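Local structure of Asp/Glu-specific dipeptidyl-peptidase (Flavobacterium psychrophilum, 5JXF) at residues L647-I652 / M703-F708; L676-V681 / V699-R704. The protein removes dipeptides from the N-terminus of oligopeptides as a serine peptidase of family S46, strictly requiring aspartate or glutamate at the P1 position. One frame throughout, in Å; residues are numbered along the deposited sequence.

Contact 1: residues L647-I652 / M703-F708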
ATOM      1  N   LEU A 647      21.773  -5.340   7.245  1.00 47.16           N
ATOM      2  CA  LEU A 647      21.497  -6.777   7.202  1.00 46.33           C
ATOM      3  C   LEU A 647      20.482  -7.093   6.116  1.00 45.87           C
ATOM      4  O   LEU A 647      19.295  -6.769   6.244  1.00 53.39           O
ATOM      5  CB  LEU A 647      20.978  -7.277   8.543  1.00 45.86           C
ATOM      6  CG  LEU A 647      20.931  -8.793   8.699  1.00 51.38           C
ATOM      7  CD1 LEU A 647      22.348  -9.358   8.846  1.00 53.01           C
ATOM      8  CD2 LEU A 647      20.067  -9.169   9.889  1.00 55.59           C
ATOM      9  N   PRO A 648      20.945  -7.698   5.025  1.00 50.16           N
ATOM     10  CA  PRO A 648      20.035  -8.156   3.978  1.00 49.95           C
ATOM     11  C   PRO A 648      19.006  -9.105   4.572  1.00 42.71           C
ATOM     12  O   PRO A 648      19.287  -9.808   5.543  1.00 46.36           O
ATOM     13  CB  PRO A 648      20.961  -8.876   3.001  1.00 62.51           C
ATOM     14  CG  PRO A 648      22.292  -8.247   3.238  1.00 61.25           C
ATOM     15  CD  PRO A 648      22.349  -7.981   4.702  1.00 57.61           C
ATOM     16  N   VAL A 649      17.804  -9.109   4.026  1.00 42.68           N
ATOM     17  CA  VAL A 649      16.795  -9.980   4.580  1.00 46.92           C
ATOM     18  C   VAL A 649      16.171 -10.849   3.483  1.00 42.12           C
ATOM     19  O   VAL A 649      16.119 -12.063   3.627  1.00 43.78           O
ATOM     20  CB  VAL A 649      15.732  -9.168   5.335  1.00 53.38           C
ATOM     21  CG1 VAL A 649      14.561 -10.031   5.704  1.00 50.43           C
ATOM     22  CG2 VAL A 649      16.336  -8.579   6.584  1.00 57.01           C
ATOM     23  N   CYS A 650      15.701 -10.231   2.401  1.00 41.99           N
ATOM     24  CA  CYS A 650      15.085 -10.959   1.291  1.00 42.63           C
ATOM     25  C   CYS A 650      15.566 -10.388  -0.027  1.00 45.58           C
ATOM     26  O   CYS A 650      16.085  -9.266  -0.074  1.00 41.03           O
ATOM     27  CB  CYS A 650      13.546 -10.884   1.332  1.00 36.23           C
ATOM     28  SG  CYS A 650      12.740 -11.521   2.817  1.00 48.14           S
ATOM     29  N   PHE A 651      15.382 -11.161  -1.093  1.00 34.89           N
ATOM     30  CA  PHE A 651      15.554 -10.642  -2.447  1.00 37.54           C
ATOM     31  C   PHE A 651      14.650 -11.372  -3.441  1.00 40.48           C
ATOM     32  O   PHE A 651      13.973 -12.339  -3.085  1.00 47.20           O
ATOM     33  CB  PHE A 651      17.030 -10.705  -2.894  1.00 40.69           C
ATOM     34  CG  PHE A 651      17.589 -12.109  -3.060  1.00 39.79           C
ATOM     35  CD1 PHE A 651      18.090 -12.802  -1.978  1.00 39.56           C
ATOM     36  CD2 PHE A 651      17.660 -12.700  -4.315  1.00 36.80           C
ATOM     37  CE1 PHE A 651      18.632 -14.086  -2.137  1.00 46.17           C
ATOM     38  CE2 PHE A 651      18.206 -13.968  -4.481  1.00 40.68           C
ATOM     39  CZ  PHE A 651      18.684 -14.663  -3.392  1.00 42.10           C
ATOM     40  N   ILE A 652      14.613 -10.881  -4.678  1.00 40.23           N
ATOM     41  CA  ILE A 652      13.699 -11.406  -5.683  1.00 37.03           C
ATOM     42  C   ILE A 652      14.403 -11.572  -7.022  1.00 41.65           C
ATOM     43  O   ILE A 652      15.338 -10.840  -7.321  1.00 41.83           O
ATOM     44  CB  ILE A 652      12.455 -10.488  -5.905  1.00 46.33           C
ATOM     45  CG1 ILE A 652      12.864  -9.010  -6.030  1.00 41.66           C
ATOM     46  CG2 ILE A 652      11.478 -10.633  -4.769  1.00 49.65           C
ATOM     47  CD1 ILE A 652      11.677  -8.055  -6.478  1.00 40.68           C
ATOM     48  N   MET A 703      20.459 -15.870   2.432  1.00 46.18           N
ATOM     49  CA  MET A 703      21.072 -16.857   3.343  1.00 38.62           C
ATOM     50  C   MET A 703      21.849 -16.147   4.469  1.00 44.23           C
ATOM     51  O   MET A 703      21.964 -16.664   5.588  1.00 44.17           O
ATOM     52  CB  MET A 703      21.978 -17.848   2.580  1.00 33.14           C
ATOM     53  CG  MET A 703      21.197 -19.109   1.983  1.00 32.34           C
ATOM     54  SD  MET A 703      20.113 -19.849   3.173  1.00 52.81           S
ATOM     55  CE  MET A 703      21.346 -20.418   4.338  1.00 33.27           C
ATOM     56  N   ARG A 704      22.355 -14.948   4.200  1.00 43.68           N
ATOM     57  CA  ARG A 704      22.947 -14.147   5.276  1.00 44.19           C
ATOM     58  C   ARG A 704      21.977 -13.892   6.444  1.00 38.76           C
ATOM     59  O   ARG A 704      22.376 -13.947   7.600  1.00 48.20           O
ATOM     60  CB  ARG A 704      23.472 -12.817   4.734  1.00 52.02           C
ATOM     61  CG  ARG A 704      24.715 -12.992   3.870  1.00 46.89           C
ATOM     62  CD  ARG A 704      25.098 -11.697   3.188  1.00 48.41           C
ATOM     63  NE  ARG A 704      24.095 -11.309   2.203  1.00 58.01           N
ATOM     64  CZ  ARG A 704      24.192 -10.240   1.416  1.00 55.51           C
ATOM     65  NH1 ARG A 704      25.259  -9.454   1.500  1.00 50.29           N
ATOM     66  NH2 ARG A 704      23.222  -9.960   0.541  1.00 45.62           N
ATOM     67  N   TYR A 705      20.706 -13.644   6.152  1.00 40.01           N
ATOM     68  CA  TYR A 705      19.695 -13.461   7.206  1.00 37.63           C
ATOM     69  C   TYR A 705      19.359 -14.769   7.924  1.00 47.46           C
ATOM     70  O   TYR A 705      19.167 -14.779   9.145  1.00 48.31           O
ATOM     71  CB  TYR A 705      18.418 -12.853   6.618  1.00 38.80           C
ATOM     72  CG  TYR A 705      17.417 -12.413   7.672  1.00 47.42           C
ATOM     73  CD1 TYR A 705      17.799 -11.565   8.705  1.00 60.32           C
ATOM     74  CD2 TYR A 705      16.097 -12.814   7.613  1.00 45.96           C
ATOM     75  CE1 TYR A 705      16.902 -11.159   9.666  1.00 56.20           C
ATOM     76  CE2 TYR A 705      15.189 -12.411   8.563  1.00 47.27           C
ATOM     77  CZ  TYR A 705      15.600 -11.581   9.583  1.00 49.97           C
ATOM     78  OH  TYR A 705      14.699 -11.199  10.531  1.00 50.70           O
ATOM     79  N   VAL A 706      19.265 -15.866   7.161  1.00 39.72           N
ATOM     80  CA  VAL A 706      19.067 -17.175   7.777  1.00 46.27           C
ATOM     81  C   VAL A 706      20.151 -17.456   8.813  1.00 45.41           C
ATOM     82  O   VAL A 706      19.863 -17.748   9.980  1.00 45.45           O
ATOM     83  CB  VAL A 706      19.063 -18.301   6.726  1.00 43.98           C
ATOM     84  CG1 VAL A 706      18.972 -19.668   7.406  1.00 44.06           C
ATOM     85  CG2 VAL A 706      17.915 -18.089   5.751  1.00 41.06           C
ATOM     86  N   LEU A 707      21.405 -17.337   8.396  1.00 49.32           N
ATOM     87  CA  LEU A 707      22.513 -17.650   9.295  1.00 53.90           C
ATOM     88  C   LEU A 707      22.562 -16.677  10.483  1.00 54.22           C
ATOM     89  O   LEU A 707      22.772 -17.090  11.626  1.00 52.97           O
ATOM     90  CB  LEU A 707      23.839 -17.638   8.534  1.00 55.32           C
ATOM     91  CG  LEU A 707      24.001 -18.586   7.340  1.00 54.77           C
ATOM     92  CD1 LEU A 707      25.337 -18.329   6.664  1.00 60.21           C
ATOM     93  CD2 LEU A 707      23.883 -20.058   7.752  1.00 52.88           C
ATOM     94  N   PHE A 708      22.341 -15.396  10.210  1.00 44.31           N
ATOM     95  CA  PHE A 708      22.188 -14.399  11.274  1.00 47.51           C
ATOM     96  C   PHE A 708      21.157 -14.835  12.324  1.00 44.32           C
ATOM     97  O   PHE A 708      21.393 -14.728  13.525  1.00 43.28           O
ATOM     98  CB  PHE A 708      21.781 -13.037  10.688  1.00 43.51           C
ATOM     99  CG  PHE A 708      21.490 -11.990  11.725  1.00 50.24           C
ATOM    100  CD1 PHE A 708      22.521 -11.237  12.287  1.00 56.08           C
ATOM    101  CD2 PHE A 708      20.192 -11.745  12.136  1.00 52.09           C
ATOM    102  CE1 PHE A 708      22.253 -10.265  13.248  1.00 53.51           C
ATOM    103  CE2 PHE A 708      19.917 -10.766  13.088  1.00 52.74           C
ATOM    104  CZ  PHE A 708      20.951 -10.026  13.651  1.00 50.16           C
TER
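With chi1 at -168° in Leu647 and 175° in Phe708, each side chain swings its CG anti to the backbone nitrogen, and the two come together with Leu647 CD2 over one face of the Phe708 ring. That methyl lies 3.5 Å from the centroid of the Phe708 ring, displaced toward the rim, which qualifies as a CH-pi contact. It also meets Tyr705 at the ring edge, where Leu647 CD2 to Tyr705 CD1 is 3.5 Å, so a single methyl serves one ring by its face and the other by its rim. Val649 runs alongside Tyr705 and sets CG2 over the ring centre, 4.0 Å from the Tyr705 centroid, while Val649 CG1 reaches Tyr705 CD2 at 3.7 Å. An alanine in place of Tyr705 would probably open a gap beside both Val649 methyls and leave Leu647 CD2 less firmly held. Pro648 lays CG over the centre of the Arg704 guanidinium, 3.3 Å from Arg704 CZ; the nitrogens of that group are engaged in salt bridges with Asp702 and Glu643. Leu629 of helix 627-635 touches the side chains of both Tyr705 and Phe708. The segment axes approach to 6.8 Å at 137°, evidence for helix 703-713 packing on the start of strand 648-653, consistent with a C-terminal helix closing against the second barrel of a chymotrypsin-like fold.

Contact 2: residues L676-V681 / V699-R704. With ASP (aspartic acid), chain F; ARG (arginine), chain E.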
ATOM      1  N   LEU A 676      16.843 -18.742  -0.184  1.00 41.95           N
ATOM      2  CA  LEU A 676      15.849 -19.775   0.098  1.00 42.14           C
ATOM      3  C   LEU A 676      14.479 -19.322  -0.393  1.00 41.15           C
ATOM      4  O   LEU A 676      13.904 -18.389   0.170  1.00 37.87           O
ATOM      5  CB  LEU A 676      15.837 -20.063   1.591  1.00 39.96           C
ATOM      6  CG  LEU A 676      14.728 -20.898   2.205  1.00 43.45           C
ATOM      7  CD1 LEU A 676      14.777 -22.339   1.702  1.00 42.74           C
ATOM      8  CD2 LEU A 676      14.895 -20.837   3.698  1.00 35.57           C
ATOM      9  N   ASN A 677      13.974 -19.952  -1.458  1.00 35.07           N
ATOM     10  CA  ASN A 677      12.718 -19.536  -2.071  1.00 40.87           C
ATOM     11  C   ASN A 677      11.531 -19.733  -1.155  1.00 39.51           C
ATOM     12  O   ASN A 677      11.485 -20.707  -0.408  1.00 45.17           O
ATOM     13  CB  ASN A 677      12.485 -20.285  -3.370  1.00 39.37           C
ATOM     14  CG  ASN A 677      11.259 -19.817  -4.096  1.00 42.48           C
ATOM     15  OD1 ASN A 677      11.254 -18.726  -4.672  1.00 43.30           O
ATOM     16  ND2 ASN A 677      10.202 -20.641  -4.090  1.00 36.97           N
ATOM     17  N   PHE A 678      10.571 -18.805  -1.190  1.00 38.05           N
ATOM     18  CA  PHE A 678       9.412 -18.977  -0.319  1.00 31.42           C
ATOM     19  C   PHE A 678       8.114 -18.307  -0.743  1.00 39.23           C
ATOM     20  O   PHE A 678       7.078 -18.567  -0.134  1.00 41.23           O
ATOM     21  CB  PHE A 678       9.764 -18.550   1.107  1.00 31.68           C
ATOM     22  CG  PHE A 678       9.807 -17.051   1.331  1.00 41.15           C
ATOM     23  CD1 PHE A 678      10.946 -16.315   1.016  1.00 39.77           C
ATOM     24  CD2 PHE A 678       8.737 -16.393   1.935  1.00 47.93           C
ATOM     25  CE1 PHE A 678      11.010 -14.937   1.275  1.00 40.65           C
ATOM     26  CE2 PHE A 678       8.780 -15.003   2.193  1.00 48.38           C
ATOM     27  CZ  PHE A 678       9.916 -14.277   1.865  1.00 38.95           C
ATOM     28  N   ASP A 679       8.128 -17.501  -1.802  1.00 34.34           N
ATOM     29  CA  ASP A 679       6.888 -16.896  -2.251  1.00 34.56           C
ATOM     30  C   ASP A 679       7.001 -16.341  -3.653  1.00 39.62           C
ATOM     31  O   ASP A 679       8.054 -16.438  -4.276  1.00 38.48           O
ATOM     32  CB  ASP A 679       6.472 -15.759  -1.298  1.00 47.27           C
ATOM     33  CG  ASP A 679       4.964 -15.687  -1.100  1.00 47.71           C
ATOM     34  OD1 ASP A 679       4.225 -16.316  -1.885  1.00 43.02           O
ATOM     35  OD2 ASP A 679       4.513 -14.999  -0.160  1.00 44.97           O
ATOM     36  N   ARG A 680       5.910 -15.739  -4.127  1.00 37.82           N
ATOM     37  CA  ARG A 680       5.900 -14.937  -5.348  1.00 42.08           C
ATOM     38  C   ARG A 680       5.344 -13.568  -5.018  1.00 43.53           C
ATOM     39  O   ARG A 680       4.597 -13.426  -4.051  1.00 45.72           O
ATOM     40  CB  ARG A 680       5.037 -15.568  -6.434  1.00 41.28           C
ATOM     41  CG  ARG A 680       5.635 -16.792  -7.130  1.00 39.22           C
ATOM     42  CD  ARG A 680       4.577 -17.414  -7.975  1.00 41.33           C
ATOM     43  NE  ARG A 680       3.792 -18.355  -7.187  1.00 47.87           N
ATOM     44  CZ  ARG A 680       2.645 -18.890  -7.587  1.00 49.81           C
ATOM     45  NH1 ARG A 680       2.134 -18.533  -8.755  1.00 47.88           N
ATOM     46  NH2 ARG A 680       2.009 -19.767  -6.815  1.00 49.44           N
ATOM     47  N   VAL A 681       5.667 -12.574  -5.832  1.00 43.88           N
ATOM     48  CA  VAL A 681       5.152 -11.221  -5.597  1.00 52.36           C
ATOM     49  C   VAL A 681       3.703 -11.103  -6.078  1.00 51.83           C
ATOM     50  O   VAL A 681       3.250 -11.879  -6.934  1.00 41.60           O
ATOM     51  CB  VAL A 681       6.023 -10.142  -6.288  1.00 44.64           C
ATOM     52  CG1 VAL A 681       7.469 -10.331  -5.919  1.00 35.55           C
ATOM     53  CG2 VAL A 681       5.863 -10.183  -7.797  1.00 44.86           C
ATOM     54  N   VAL A 699      10.288 -14.764  -4.525  1.00 39.15           N
ATOM     55  CA  VAL A 699      10.849 -14.158  -3.323  1.00 42.86           C
ATOM     56  C   VAL A 699      11.656 -15.180  -2.531  1.00 40.91           C
ATOM     57  O   VAL A 699      11.172 -16.285  -2.254  1.00 41.36           O
ATOM     58  CB  VAL A 699       9.748 -13.567  -2.435  1.00 46.04           C
ATOM     59  CG1 VAL A 699      10.334 -12.586  -1.377  1.00 35.03           C
ATOM     60  CG2 VAL A 699       8.740 -12.838  -3.315  1.00 47.05           C
ATOM     61  N   MET A 700      12.876 -14.784  -2.168  1.00 38.24           N
ATOM     62  CA  MET A 700      13.860 -15.624  -1.475  1.00 32.68           C
ATOM     63  C   MET A 700      14.352 -15.013  -0.186  1.00 39.76           C
ATOM     64  O   MET A 700      14.584 -13.800  -0.105  1.00 35.57           O
ATOM     65  CB  MET A 700      15.063 -15.888  -2.386  1.00 31.62           C
ATOM     66  CG  MET A 700      14.800 -16.851  -3.539  1.00 30.98           C
ATOM     67  SD  MET A 700      15.708 -16.462  -5.067  1.00 45.44           S
ATOM     68  CE  MET A 700      14.936 -14.888  -5.512  1.00 55.64           C
ATOM     69  N   VAL A 701      14.514 -15.831   0.843  1.00 43.64           N
ATOM     70  CA  VAL A 701      15.210 -15.342   2.028  1.00 35.93           C
ATOM     71  C   VAL A 701      16.694 -15.332   1.706  1.00 41.65           C
ATOM     72  O   VAL A 701      17.223 -16.323   1.202  1.00 36.05           O
ATOM     73  CB  VAL A 701      14.975 -16.201   3.298  1.00 48.46           C
ATOM     74  CG1 VAL A 701      15.396 -15.405   4.540  1.00 36.78           C
ATOM     75  CG2 VAL A 701      13.535 -16.667   3.419  1.00 50.58           C
ATOM     76  N   ASP A 702      17.360 -14.216   1.992  1.00 38.80           N
ATOM     77  CA  ASP A 702      18.811 -14.104   1.858  1.00 39.88           C
ATOM     78  C   ASP A 702      19.492 -15.043   2.860  1.00 35.93           C
ATOM     79  O   ASP A 702      19.129 -15.016   4.033  1.00 39.36           O
ATOM     80  CB  ASP A 702      19.221 -12.628   2.099  1.00 38.61           C
ATOM     81  CG  ASP A 702      20.622 -12.326   1.633  1.00 48.35           C
ATOM     82  OD1 ASP A 702      21.570 -12.995   2.115  1.00 50.68           O
ATOM     83  OD2 ASP A 702      20.762 -11.434   0.764  1.00 47.26           O
ATOM     84  N   MET A 703      20.459 -15.870   2.432  1.00 46.18           N
ATOM     85  CA  MET A 703      21.072 -16.857   3.343  1.00 38.62           C
ATOM     86  C   MET A 703      21.849 -16.147   4.469  1.00 44.23           C
ATOM     87  O   MET A 703      21.964 -16.664   5.588  1.00 44.17           O
ATOM     88  CB  MET A 703      21.978 -17.848   2.580  1.00 33.14           C
ATOM     89  CG  MET A 703      21.197 -19.109   1.983  1.00 32.34           C
ATOM     90  SD  MET A 703      20.113 -19.849   3.173  1.00 52.81           S
ATOM     91  CE  MET A 703      21.346 -20.418   4.338  1.00 33.27           C
ATOM     92  N   ARG A 704      22.355 -14.948   4.200  1.00 43.68           N
ATOM     93  CA  ARG A 704      22.947 -14.147   5.276  1.00 44.19           C
ATOM     94  C   ARG A 704      21.977 -13.892   6.444  1.00 38.76           C
ATOM     95  O   ARG A 704      22.376 -13.947   7.600  1.00 48.20           O
ATOM     96  CB  ARG A 704      23.472 -12.817   4.734  1.00 52.02           C
ATOM     97  CG  ARG A 704      24.715 -12.992   3.870  1.00 46.89           C
ATOM     98  CD  ARG A 704      25.098 -11.697   3.188  1.00 48.41           C
ATOM     99  NE  ARG A 704      24.095 -11.309   2.203  1.00 58.01           N
ATOM    100  CZ  ARG A 704      24.192 -10.240   1.416  1.00 55.51           C
ATOM    101  NH1 ARG A 704      25.259  -9.454   1.500  1.00 50.29           N
ATOM    102  NH2 ARG A 704      23.222  -9.960   0.541  1.00 45.62           N
TER
HETATM  103  N   ASP F 802       4.391 -20.239  -1.086  1.00 92.63           N
HETATM  104  CA  ASP F 802       4.319 -21.244  -2.152  1.00106.35           C
HETATM  105  C   ASP F 802       4.593 -22.667  -1.700  1.00100.90           C
HETATM  106  O   ASP F 802       5.310 -23.416  -2.371  1.00102.92           O
HETATM  107  CB  ASP F 802       5.280 -20.875  -3.296  1.00125.56           C
HETATM  108  CG  ASP F 802       4.666 -19.907  -4.300  1.00138.94           C
HETATM  109  OD1 ASP F 802       3.427 -19.836  -4.377  1.00134.15           O
HETATM  110  OD2 ASP F 802       5.422 -19.226  -5.029  1.00159.74           O
HETATM  111  N   ARG E 801       2.635 -17.582   0.204  1.00 73.38           N
HETATM  112  CA  ARG E 801       3.491 -18.695   0.585  1.00 76.34           C
HETATM  113  C   ARG E 801       3.307 -19.823  -0.437  1.00 82.31           C
HETATM  114  O   ARG E 801       2.190 -20.283  -0.654  1.00 78.78           O
HETATM  115  CB  ARG E 801       3.166 -19.172   2.006  1.00 69.79           C
HETATM  116  CG  ARG E 801       3.461 -18.140   3.105  1.00 73.87           C
HETATM  117  CD  ARG E 801       3.025 -18.640   4.485  1.00 69.92           C
HETATM  118  NE  ARG E 801       1.599 -18.951   4.522  1.00 62.69           N
HETATM  119  CZ  ARG E 801       0.649 -18.084   4.883  1.00 68.93           C
HETATM  120  NH1 ARG E 801       0.972 -16.845   5.253  1.00 82.54           N
HETATM  121  NH2 ARG E 801      -0.631 -18.456   4.883  1.00 60.08           N
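Val699 O is gripped by two successive amides, Phe678 N at 2.8 Å and, more weakly, Asp679 N at 3.3 Å. The first bond comes in nearly straight on to the carbonyl, and the register slips by one residue here, the signature of a classic beta bulge. Val699 N returns a bond to Asp679 O at 2.8 Å, its donor standing 47° out of the carbonyl plane, and the antiparallel pairing is regular again at Leu676 and Val701, a hydrogen-bonded pair. Phe678 has chi1 77°, its CG lodged between the backbone nitrogen and the carbonyl carbon, and the ring lies against strand 699-702: Val699 CB is over one face, and Phe678 CD1 touches Val701 CG2 at 3.5 Å. The same side chain packs on Asp237, a charge-relay residue by similarity. At and just beyond the bulge the strand meets the bound dipeptide. Arg680, bent at chi3 (-87°), meets the bound aspartic acid side-on, NE to ligand OD2 at 2.8 Å and NH2 to ligand OD1 also at 2.8 Å, the ligand carboxylate carbon lying at the guanidinium edge in its plane. Asp679 OD1 accepts from the N of the bound arginine at 2.9 Å, while Asp679 OD2 is held by Arg233 and Trp229. This paired recognition of an N-terminus and an acidic P1 side chain marks the substrate site of an S46 dipeptidyl-peptidase, and Arg680 fits its inferred role in P1 specificity.

How the contacts relate
Both contacts are buried and belong to one antiparallel sheet, in which strand 698-702 lies between strands 673-680 and 648-653. Phe651 O to Met700 N, at 2.8 Å, and Val649 O to Asp702 N, at 3.0 Å, are probable hydrogen bonds tying the two together. They share Met703 and Arg704, where the strand passes into helix 703-713, and Asp702 caps that helix by accepting from Arg704 N. Their chemistry diverges with place: contact 1, on the helix side, depends on methyl-to-ring and proline-to-guanidinium packing, whereas contact 2 is a backbone ladder whose far end supplies charged groups to the bound dipeptide. Their centres are about 9 Å apart.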